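Local coordinates for cytochrome P450 reductase (Amycolatopsis methanolica 239, PDB 5OGX), which transfers electrons from NADH, through FAD and a [2Fe-2S] cluster, to the cytochrome P450 that O-demethylates guaiacol and other lignin-derived aromatics, at residues F5-G10 and A79-D84; G10-D15 and G29-P34; C45-L50 and T85-T90; V54-A59 and G72-C77. All blocks are in the same frame, centred on the assembly; numbering follows the deposited sequence.

Contact 1 of 4, residues F5-G10 and A79-D84; sequences FAVSVG and ARPLAD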
# COMPACT_ATOMS: atom_id res chain seq x y z
N PHE A 5 5.15 -6.64 28.09
CA PHE A 5 3.76 -6.67 28.52
C PHE A 5 2.95 -7.57 27.60
O PHE A 5 3.22 -7.68 26.40
CB PHE A 5 3.15 -5.26 28.52
CG PHE A 5 3.78 -4.33 29.51
CD1 PHE A 5 3.59 -4.51 30.87
CD2 PHE A 5 4.56 -3.27 29.09
CE1 PHE A 5 4.16 -3.64 31.78
CE2 PHE A 5 5.13 -2.40 29.99
CZ PHE A 5 4.94 -2.59 31.34
N ALA A 6 1.94 -8.21 28.18
CA ALA A 6 1.03 -9.03 27.41
C ALA A 6 -0.05 -8.14 26.79
O ALA A 6 -0.71 -7.38 27.50
CB ALA A 6 0.40 -10.10 28.31
N VAL A 7 -0.20 -8.21 25.47
CA VAL A 7 -1.22 -7.45 24.77
C VAL A 7 -2.06 -8.41 23.94
O VAL A 7 -1.55 -9.35 23.32
CB VAL A 7 -0.60 -6.34 23.89
CG1 VAL A 7 0.23 -5.39 24.79
CG2 VAL A 7 0.28 -6.92 22.80
N SER A 8 -3.38 -8.20 23.95
CA SER A 8 -4.28 -9.16 23.34
C SER A 8 -5.32 -8.45 22.50
O SER A 8 -5.76 -7.35 22.82
CB SER A 8 -4.98 -10.02 24.40
OG SER A 8 -5.82 -9.22 25.20
N VAL A 9 -5.72 -9.12 21.42
CA VAL A 9 -6.85 -8.69 20.59
C VAL A 9 -7.52 -9.94 20.05
O VAL A 9 -6.85 -10.89 19.64
CB VAL A 9 -6.42 -7.76 19.44
CG1 VAL A 9 -5.48 -8.46 18.44
CG2 VAL A 9 -7.65 -7.24 18.70
N GLY A 10 -8.85 -9.95 20.06
CA GLY A 10 -9.59 -11.07 19.49
C GLY A 10 -9.26 -12.43 20.07
O GLY A 10 -9.29 -13.43 19.35
N ALA A 79 0.73 3.45 19.64
CA ALA A 79 0.56 3.18 21.06
C ALA A 79 1.57 2.15 21.54
O ALA A 79 1.77 1.11 20.92
CB ALA A 79 -0.87 2.68 21.32
N ARG A 80 2.23 2.46 22.66
CA ARG A 80 3.07 1.48 23.32
C ARG A 80 2.51 1.18 24.71
O ARG A 80 2.06 2.08 25.41
CB ARG A 80 4.52 1.98 23.46
CG ARG A 80 5.17 2.28 22.10
CD ARG A 80 6.57 2.90 22.26
NE ARG A 80 7.23 2.99 20.95
CZ ARG A 80 6.99 3.94 20.06
NH1 ARG A 80 6.12 4.91 20.33
NH2 ARG A 80 7.62 3.93 18.89
N PRO A 81 2.51 -0.09 25.11
CA PRO A 81 1.86 -0.46 26.37
C PRO A 81 2.67 0.00 27.56
O PRO A 81 3.90 -0.01 27.54
CB PRO A 81 1.81 -1.99 26.30
CG PRO A 81 3.00 -2.35 25.42
CD PRO A 81 3.08 -1.25 24.40
N LEU A 82 1.95 0.42 28.61
CA LEU A 82 2.55 0.69 29.91
C LEU A 82 2.13 -0.34 30.95
O LEU A 82 2.54 -0.25 32.11
CB LEU A 82 2.17 2.10 30.38
CG LEU A 82 2.47 3.22 29.39
CD1 LEU A 82 1.70 4.49 29.75
CD2 LEU A 82 3.96 3.49 29.32
N ALA A 83 1.32 -1.31 30.54
CA ALA A 83 0.87 -2.42 31.37
C ALA A 83 0.29 -3.47 30.43
O ALA A 83 0.16 -3.23 29.22
CB ALA A 83 -0.18 -1.97 32.40
N ASP A 84 -0.05 -4.63 30.97
CA ASP A 84 -0.78 -5.61 30.17
C ASP A 84 -2.06 -4.96 29.67
O ASP A 84 -2.78 -4.32 30.44
CB ASP A 84 -1.08 -6.86 30.98
CG ASP A 84 0.17 -7.56 31.45
OD1 ASP A 84 1.26 -7.21 30.97
OD2 ASP A 84 0.04 -8.46 32.30
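The phenyl ring of Phe5 lies with one face against the peptide joining Leu82 to Ala83. Ala83 N sits 3.7 Å above the ring plane, over its centre. Leu82 C is nearer the rim. Ala83 CA covers the same side, 3.5 Å from Phe5 CD1. At the ring edge, close to the plane, is Asp84 OD1, 3.6 Å from Phe5 CD1. Pro81 reaches the ring through CG, 4.1 Å from Phe5 CD2, and its carbonyl oxygen approaches obliquely. Val7 meets the same proline ring with CG1, 4.0 Å from Pro81 CB, the two side chains crossing at about a right angle. The polar link is one hydrogen bond, Ala6 N to Asp84 OD1, 3.0 Å long with an N-H...O angle of 157°. The amide comes from above the carboxylate, 60° out of its plane. Asp84 can reach it because its CG stands beside its own backbone N (chi1 -61°). In addition, Asp84 CA makes a CA-H...O contact of 3.2 Å with Ala6 O. Strand 5-9 pairs with strand 85-88 through backbone hydrogen bonds of Ala6 and Ser8 to Thr85. Here the aspartate side chain supplies the acceptor for the Ala6 amide next to that parallel pairing. A ring packed on a peptide and a proline thus has one carboxylate at its edge, whose negative charge probably suits amide and ring edge alike.

Contact 2 of 4, residues G10-D15 and G29-P34; sequences GGRRVD and GGVWMP. With NA (sodium ion), chain D.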
# COMPACT_ATOMS: atom_id res chain seq x y z
N GLY A 10 -8.85 -9.95 20.06
CA GLY A 10 -9.59 -11.07 19.49
C GLY A 10 -9.26 -12.43 20.07
O GLY A 10 -9.29 -13.43 19.35
N GLY A 11 -8.94 -12.49 21.36
CA GLY A 11 -8.58 -13.75 21.98
C GLY A 11 -7.15 -14.19 21.76
O GLY A 11 -6.77 -15.26 22.27
N ARG A 12 -6.35 -13.42 21.05
CA ARG A 12 -4.97 -13.76 20.72
C ARG A 12 -4.01 -12.87 21.50
O ARG A 12 -4.14 -11.65 21.48
CB ARG A 12 -4.71 -13.61 19.22
CG ARG A 12 -5.34 -14.71 18.35
CD ARG A 12 -4.30 -15.76 17.96
NE ARG A 12 -3.85 -15.62 16.57
CZ ARG A 12 -2.65 -15.97 16.12
NH1 ARG A 12 -1.75 -16.49 16.95
NH2 ARG A 12 -2.34 -15.80 14.84
N ARG A 13 -3.03 -13.48 22.17
CA ARG A 13 -2.06 -12.74 22.95
C ARG A 13 -0.69 -12.76 22.26
O ARG A 13 -0.28 -13.78 21.70
CB ARG A 13 -1.92 -13.34 24.35
CG ARG A 13 -0.75 -12.77 25.16
CD ARG A 13 -0.34 -13.70 26.29
NE ARG A 13 0.90 -13.27 26.93
CZ ARG A 13 1.24 -13.59 28.17
NH1 ARG A 13 0.42 -14.33 28.89
NH2 ARG A 13 2.39 -13.17 28.69
N VAL A 14 0.01 -11.63 22.31
CA VAL A 14 1.43 -11.56 22.01
C VAL A 14 2.11 -10.79 23.14
O VAL A 14 1.45 -10.17 23.98
CB VAL A 14 1.73 -10.92 20.64
CG1 VAL A 14 0.94 -11.61 19.54
CG2 VAL A 14 1.43 -9.44 20.67
N ASP A 15 3.43 -10.87 23.19
CA ASP A 15 4.18 -10.13 24.19
C ASP A 15 4.88 -8.96 23.51
O ASP A 15 5.56 -9.14 22.49
CB ASP A 15 5.16 -11.03 24.94
CG ASP A 15 4.44 -12.04 25.80
OD1 ASP A 15 3.85 -11.63 26.82
OD2 ASP A 15 4.44 -13.24 25.44
N GLY A 29 3.92 -11.21 15.44
CA GLY A 29 3.37 -12.48 15.88
C GLY A 29 2.42 -13.14 14.91
O GLY A 29 1.81 -14.16 15.26
N GLY A 30 2.27 -12.60 13.70
CA GLY A 30 1.32 -13.15 12.74
C GLY A 30 -0.13 -12.93 13.10
O GLY A 30 -0.99 -13.67 12.62
N VAL A 31 -0.42 -11.94 13.95
CA VAL A 31 -1.77 -11.65 14.43
C VAL A 31 -2.21 -10.38 13.71
O VAL A 31 -1.61 -9.32 13.91
CB VAL A 31 -1.81 -11.45 15.95
CG1 VAL A 31 -3.20 -10.98 16.38
CG2 VAL A 31 -1.39 -12.73 16.67
N TRP A 32 -3.25 -10.49 12.89
CA TRP A 32 -3.62 -9.38 12.02
C TRP A 32 -4.46 -8.34 12.75
O TRP A 32 -5.33 -8.67 13.56
CB TRP A 32 -4.39 -9.86 10.80
CG TRP A 32 -4.76 -8.70 9.91
CD1 TRP A 32 -3.93 -8.01 9.07
CD2 TRP A 32 -6.05 -8.09 9.81
NE1 TRP A 32 -4.64 -7.00 8.43
CE2 TRP A 32 -5.94 -7.04 8.87
CE3 TRP A 32 -7.29 -8.34 10.42
CZ2 TRP A 32 -7.02 -6.22 8.53
CZ3 TRP A 32 -8.37 -7.54 10.08
CH2 TRP A 32 -8.23 -6.49 9.14
N MET A 33 -4.22 -7.08 12.41
CA MET A 33 -5.21 -6.04 12.64
C MET A 33 -5.01 -4.99 11.57
O MET A 33 -3.94 -4.92 10.96
CB MET A 33 -5.07 -5.44 14.04
CG MET A 33 -3.69 -4.90 14.29
SD MET A 33 -3.68 -3.87 15.78
CE MET A 33 -4.68 -4.86 16.91
N PRO A 34 -6.03 -4.18 11.29
CA PRO A 34 -5.95 -3.26 10.14
C PRO A 34 -4.80 -2.28 10.27
O PRO A 34 -4.49 -1.79 11.36
CB PRO A 34 -7.30 -2.54 10.15
CG PRO A 34 -8.19 -3.32 11.04
CD PRO A 34 -7.36 -4.18 11.93
NA NA D . -5.15 -2.02 14.25
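Beside the contact of Arg12 with Val31, Asp15 OD1 is gripped twice by Arg13. Arg13 NH2 and Asp15 OD1 form a salt bridge of 2.8 Å on the syn lone pair, in the guanidinium plane; the NE bond is weak. This is the second strand of the ferredoxin-type beta-grasp domain, facing the chain that leaves helix 22-28. That helix ends in a Schellman motif with Gly30, at positive phi, as its C-prime residue. Arg12 bends at chi2 (-100°) and chi3, which lays its guanidinium across Val31. Val31 CG2 stands over the centre of that group, 3.5 Å from Arg12 CZ. Gly30 O is 3.4 Å from Arg12 NH2, at an angle too poor for a hydrogen bond. Arg12 NE makes a weak hydrogen bond to Gly94 O. With an alanine here, the CG2 methyl of Val31 would probably lose its cover and Gly94 O its weak donor. Val14 comes tip to tip with Val31, CG1 to CG2, at 3.9 Å. Both valines also touch Phe26 of the helix. A side chain on Gly29 would run into Val14 CG1. Farther along, segment 29-34 binds a sodium ion, with Met33 SD at 2.8 Å and Pro34 O at 3.0 Å.

Contact 3 of 4, residues C45-L50 and T85-T90; sequences CKLQVL and TEVRST. With FES (Fe2/s2 (inorganic) cluster), chain C.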
# COMPACT_ATOMS: atom_id res chain seq x y z
N CYS A 45 -5.79 1.83 11.96
CA CYS A 45 -5.41 0.94 13.05
C CYS A 45 -6.02 1.36 14.39
O CYS A 45 -5.58 0.90 15.43
CB CYS A 45 -3.90 0.88 13.19
SG CYS A 45 -3.25 2.42 13.87
N LYS A 46 -7.03 2.23 14.36
CA LYS A 46 -7.63 2.71 15.60
C LYS A 46 -8.20 1.54 16.40
O LYS A 46 -8.77 0.60 15.84
CB LYS A 46 -8.72 3.73 15.28
CG LYS A 46 -9.12 4.62 16.44
CD LYS A 46 -9.96 5.80 15.96
CE LYS A 46 -9.09 6.93 15.45
NZ LYS A 46 -9.91 8.05 14.89
N LEU A 47 -8.02 1.61 17.71
CA LEU A 47 -8.35 0.54 18.64
C LEU A 47 -9.10 1.14 19.81
O LEU A 47 -8.91 2.32 20.14
CB LEU A 47 -7.10 -0.13 19.23
CG LEU A 47 -6.02 -0.82 18.41
CD1 LEU A 47 -4.86 -1.15 19.30
CD2 LEU A 47 -6.62 -2.07 17.84
N GLN A 48 -9.93 0.34 20.47
CA GLN A 48 -10.41 0.67 21.81
C GLN A 48 -9.56 -0.07 22.82
O GLN A 48 -9.39 -1.29 22.74
CB GLN A 48 -11.89 0.31 22.01
CG GLN A 48 -12.36 0.61 23.46
CD GLN A 48 -13.72 0.00 23.81
OE1 GLN A 48 -14.26 -0.82 23.07
NE2 GLN A 48 -14.26 0.40 24.96
N VAL A 49 -9.01 0.67 23.79
CA VAL A 49 -8.30 0.05 24.89
C VAL A 49 -9.34 -0.41 25.90
O VAL A 49 -10.03 0.41 26.50
CB VAL A 49 -7.29 1.02 25.53
CG1 VAL A 49 -6.64 0.37 26.73
CG2 VAL A 49 -6.24 1.42 24.50
N LEU A 50 -9.46 -1.72 26.09
CA LEU A 50 -10.46 -2.27 27.00
C LEU A 50 -9.97 -2.35 28.44
O LEU A 50 -10.75 -2.13 29.37
CB LEU A 50 -10.89 -3.67 26.54
CG LEU A 50 -11.46 -3.74 25.12
CD1 LEU A 50 -11.49 -5.17 24.58
CD2 LEU A 50 -12.86 -3.14 25.12
N THR A 85 -2.33 -5.10 28.38
CA THR A 85 -3.35 -4.29 27.72
C THR A 85 -4.18 -5.15 26.79
O THR A 85 -3.63 -5.90 25.97
CB THR A 85 -2.69 -3.13 26.96
OG1 THR A 85 -2.12 -2.21 27.90
CG2 THR A 85 -3.70 -2.39 26.08
N GLU A 86 -5.49 -5.04 26.92
CA GLU A 86 -6.45 -5.74 26.07
C GLU A 86 -7.12 -4.72 25.17
O GLU A 86 -7.59 -3.68 25.65
CB GLU A 86 -7.50 -6.45 26.93
CG GLU A 86 -8.58 -7.13 26.12
CD GLU A 86 -9.68 -7.75 26.97
OE1 GLU A 86 -10.57 -8.41 26.38
OE2 GLU A 86 -9.66 -7.60 28.21
N VAL A 87 -7.19 -5.00 23.86
CA VAL A 87 -7.71 -4.02 22.92
C VAL A 87 -8.79 -4.64 22.05
O VAL A 87 -8.91 -5.86 21.92
CB VAL A 87 -6.61 -3.41 22.04
CG1 VAL A 87 -5.52 -2.77 22.91
CG2 VAL A 87 -6.02 -4.46 21.11
N ARG A 88 -9.60 -3.77 21.46
CA ARG A 88 -10.62 -4.17 20.50
C ARG A 88 -10.35 -3.44 19.20
O ARG A 88 -10.24 -2.21 19.18
CB ARG A 88 -12.03 -3.86 20.98
CG ARG A 88 -13.08 -4.25 19.92
CD ARG A 88 -14.49 -3.91 20.36
NE ARG A 88 -14.69 -2.48 20.59
CZ ARG A 88 -14.80 -1.56 19.63
NH1 ARG A 88 -14.73 -1.90 18.35
NH2 ARG A 88 -15.00 -0.29 19.97
N SER A 89 -10.22 -4.21 18.13
CA SER A 89 -10.04 -3.67 16.80
C SER A 89 -11.31 -3.98 16.02
O SER A 89 -12.41 -3.90 16.58
CB SER A 89 -8.78 -4.26 16.14
OG SER A 89 -8.59 -3.81 14.81
N THR A 90 -11.19 -4.33 14.75
CA THR A 90 -12.38 -4.73 14.00
C THR A 90 -12.72 -6.19 14.29
O THR A 90 -11.95 -6.93 14.89
CB THR A 90 -12.14 -4.57 12.50
OG1 THR A 90 -11.02 -5.38 12.16
CG2 THR A 90 -11.82 -3.13 12.14
FE1 FES C . -2.11 4.12 9.71
FE2 FES C . -1.85 3.43 12.22
S1 FES C . -2.63 5.31 11.49
S2 FES C . -1.50 2.14 10.47
O HOH W 1 -8.17 -1.39 14.44
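Arg88 and Gln48 face each other as an antiparallel hydrogen-bonded pair in the mixed sheet of the beta-grasp, ferredoxin-type domain. Strands 46-50 and 85-88 run antiparallel with a marked twist, 140° between their directions. Arg88 CB meets Leu50 CD1 at 3.9 Å. CD then passes near Gln48 OE1, and a bend at chi3 (61°) swings the guanidinium over to the glutamine. Arg88 NE donates to Gln48 OE1 at 3.0 Å, in the carbonyl plane. At the tip Arg88 NH2 donates to the same Gln48 OE1 at 3.2 Å, from above that plane. The amide and guanidinium planes are 69° apart, while the oxygen lies at the guanidinium edge. NH2 also rests near Gln48 CB. Were Gln48 a leucine, Arg88 NE and NH2 would probably lack this acceptor and the guanidinium would be freer to turn. The two backbones bond both ways: Gln48 N to Arg88 O at 2.9 Å, Arg88 N to Gln48 O at 2.8 Å. Leu50 N reaches Glu86 O at 2.7 Å. On the other side of the sheet Leu47 CD1 packs on Val87 CG2 at 3.9 Å, and Leu22 of helix 22-28 touches both residues. Strand 46-51 leads out of the cluster-binding loop, where Cys45 SG binds iron FE2 at 2.4 Å.

Contact 4 of 4, residues V54-A59 and G72-C77; sequences VDHGGA and GLALAC. Unlike the reference sequence in segment 54-59: Gly58 (reference Ala). With FES (Fe2/s2 (inorganic) cluster), chain C.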
# COMPACT_ATOMS: atom_id res chain seq x y z
N VAL A 54 -1.76 2.73 27.73
CA VAL A 54 -0.80 2.92 26.65
C VAL A 54 -0.27 4.34 26.69
O VAL A 54 -0.88 5.25 27.26
CB VAL A 54 -1.42 2.62 25.27
CG1 VAL A 54 -1.87 1.16 25.20
CG2 VAL A 54 -2.58 3.56 24.98
N ASP A 55 0.91 4.50 26.11
CA ASP A 55 1.44 5.81 25.76
C ASP A 55 1.11 6.05 24.29
O ASP A 55 1.40 5.19 23.45
CB ASP A 55 2.95 5.86 25.99
CG ASP A 55 3.58 7.10 25.40
OD1 ASP A 55 3.39 8.19 25.99
OD2 ASP A 55 4.24 6.99 24.35
N HIS A 56 0.48 7.18 23.99
CA HIS A 56 0.01 7.42 22.63
C HIS A 56 1.11 7.80 21.66
O HIS A 56 0.84 7.89 20.46
CB HIS A 56 -1.08 8.49 22.64
CG HIS A 56 -2.36 8.03 23.26
ND1 HIS A 56 -3.16 7.08 22.67
CD2 HIS A 56 -2.96 8.36 24.43
CE1 HIS A 56 -4.21 6.85 23.44
NE2 HIS A 56 -4.11 7.62 24.51
N GLY A 57 2.34 8.01 22.13
CA GLY A 57 3.45 8.23 21.22
C GLY A 57 3.24 9.44 20.32
O GLY A 57 2.83 10.51 20.77
N GLY A 58 3.53 9.26 19.04
CA GLY A 58 3.46 10.36 18.10
C GLY A 58 2.13 10.50 17.39
O GLY A 58 2.05 11.09 16.31
N ALA A 59 1.07 9.96 17.99
CA ALA A 59 -0.25 10.00 17.37
C ALA A 59 -0.70 11.43 17.12
O ALA A 59 -0.83 12.21 18.08
CB ALA A 59 -1.27 9.27 18.25
N GLY A 72 -10.70 6.46 25.54
CA GLY A 72 -9.96 5.22 25.56
C GLY A 72 -9.55 4.66 24.20
O GLY A 72 -9.19 3.48 24.13
N LEU A 73 -9.62 5.45 23.14
CA LEU A 73 -9.15 4.99 21.84
C LEU A 73 -7.66 5.25 21.70
O LEU A 73 -7.08 6.08 22.40
CB LEU A 73 -9.92 5.67 20.71
CG LEU A 73 -11.45 5.56 20.75
CD1 LEU A 73 -12.03 6.05 19.43
CD2 LEU A 73 -11.89 4.13 21.05
N ALA A 74 -7.04 4.54 20.76
CA ALA A 74 -5.62 4.67 20.48
C ALA A 74 -5.37 4.26 19.04
O ALA A 74 -6.23 3.69 18.37
CB ALA A 74 -4.78 3.80 21.43
N LEU A 75 -4.18 4.59 18.55
CA LEU A 75 -3.70 4.09 17.26
C LEU A 75 -2.69 2.98 17.54
O LEU A 75 -1.66 3.22 18.18
CB LEU A 75 -3.04 5.20 16.44
CG LEU A 75 -3.89 6.41 16.09
CD1 LEU A 75 -3.06 7.38 15.24
CD2 LEU A 75 -5.15 5.96 15.35
N ALA A 76 -2.98 1.78 17.04
CA ALA A 76 -2.08 0.65 17.27
C ALA A 76 -0.65 0.94 16.81
O ALA A 76 0.31 0.46 17.42
CB ALA A 76 -2.60 -0.60 16.57
N CYS A 77 -0.48 1.69 15.72
CA CYS A 77 0.88 1.93 15.24
C CYS A 77 1.61 3.00 16.02
O CYS A 77 2.82 3.17 15.83
CB CYS A 77 0.89 2.31 13.75
SG CYS A 77 0.15 3.93 13.47
FE1 FES C . -2.11 4.12 9.71
FE2 FES C . -1.85 3.43 12.22
S1 FES C . -2.63 5.31 11.49
S2 FES C . -1.50 2.14 10.47
O HOH W 2 -2.18 6.06 20.11
O HOH W 3 -6.75 6.30 25.25
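His56, Ala74 and Leu75 have the most surface buried here. His56 CG stands beside its own backbone N (chi1 -70°), which sets the CE1 edge of the ring against strand 73-75. His56 CE1 is 3.1 Å from Leu73 O and 3.7 Å from Ala74 CB, both near the ring plane. His56 NE2 donates weakly to one water, which in turn donates to Leu73 O. Another lies 2.9 Å from His56 ND1 and accepts from Leu75 N, also at 2.9 Å. The two waters therefore link loop and strand through the ring, and probably limit its rotation. Val54 CG2 lies 3.9 Å above one face of the His56 ring, offset toward its edge, and meets Ala74 CB at 4.2 Å. Leu75 sends CD1 to Ala59 CB, 4.0 Å away. Ala59 closes a type II' turn begun at His56; Ala59 N bonds back to His56 O. Cys77 SG binds iron FE2 of the [2Fe-2S] cluster, as does Cys45. In the fold, strand 73-75 is an outermost strand, paired with 46-51. The backbone of Asp55 is hydrogen-bonded to that of Arg80, pairing strands 54-55 and 80-81. Helix 66-70 touches His56 through Arg69 and Leu73 through Glu68.

In the fold
From the N terminus, strand 5-9 turns directly into 12-16, and contact 2 then closes a small loop around helix 22-28. Contact 1 closes a much longer one, returning the chain at 79-84 to its first strand. Contacts 2 and 4 both lie within that span. Contact 3 opens after contact 2 has closed and crosses contact 1, because its second segment follows 79-84. It encloses contact 4. The five-strand sheet joins all four: 12-16, 5-9, 85-88, 46-51 and 73-75 in that order, while 54-55 and 80-81 form a small two-stranded sheet between contacts 1 and 4. Contacts 3 and 4 both reach the iron-sulfur cluster.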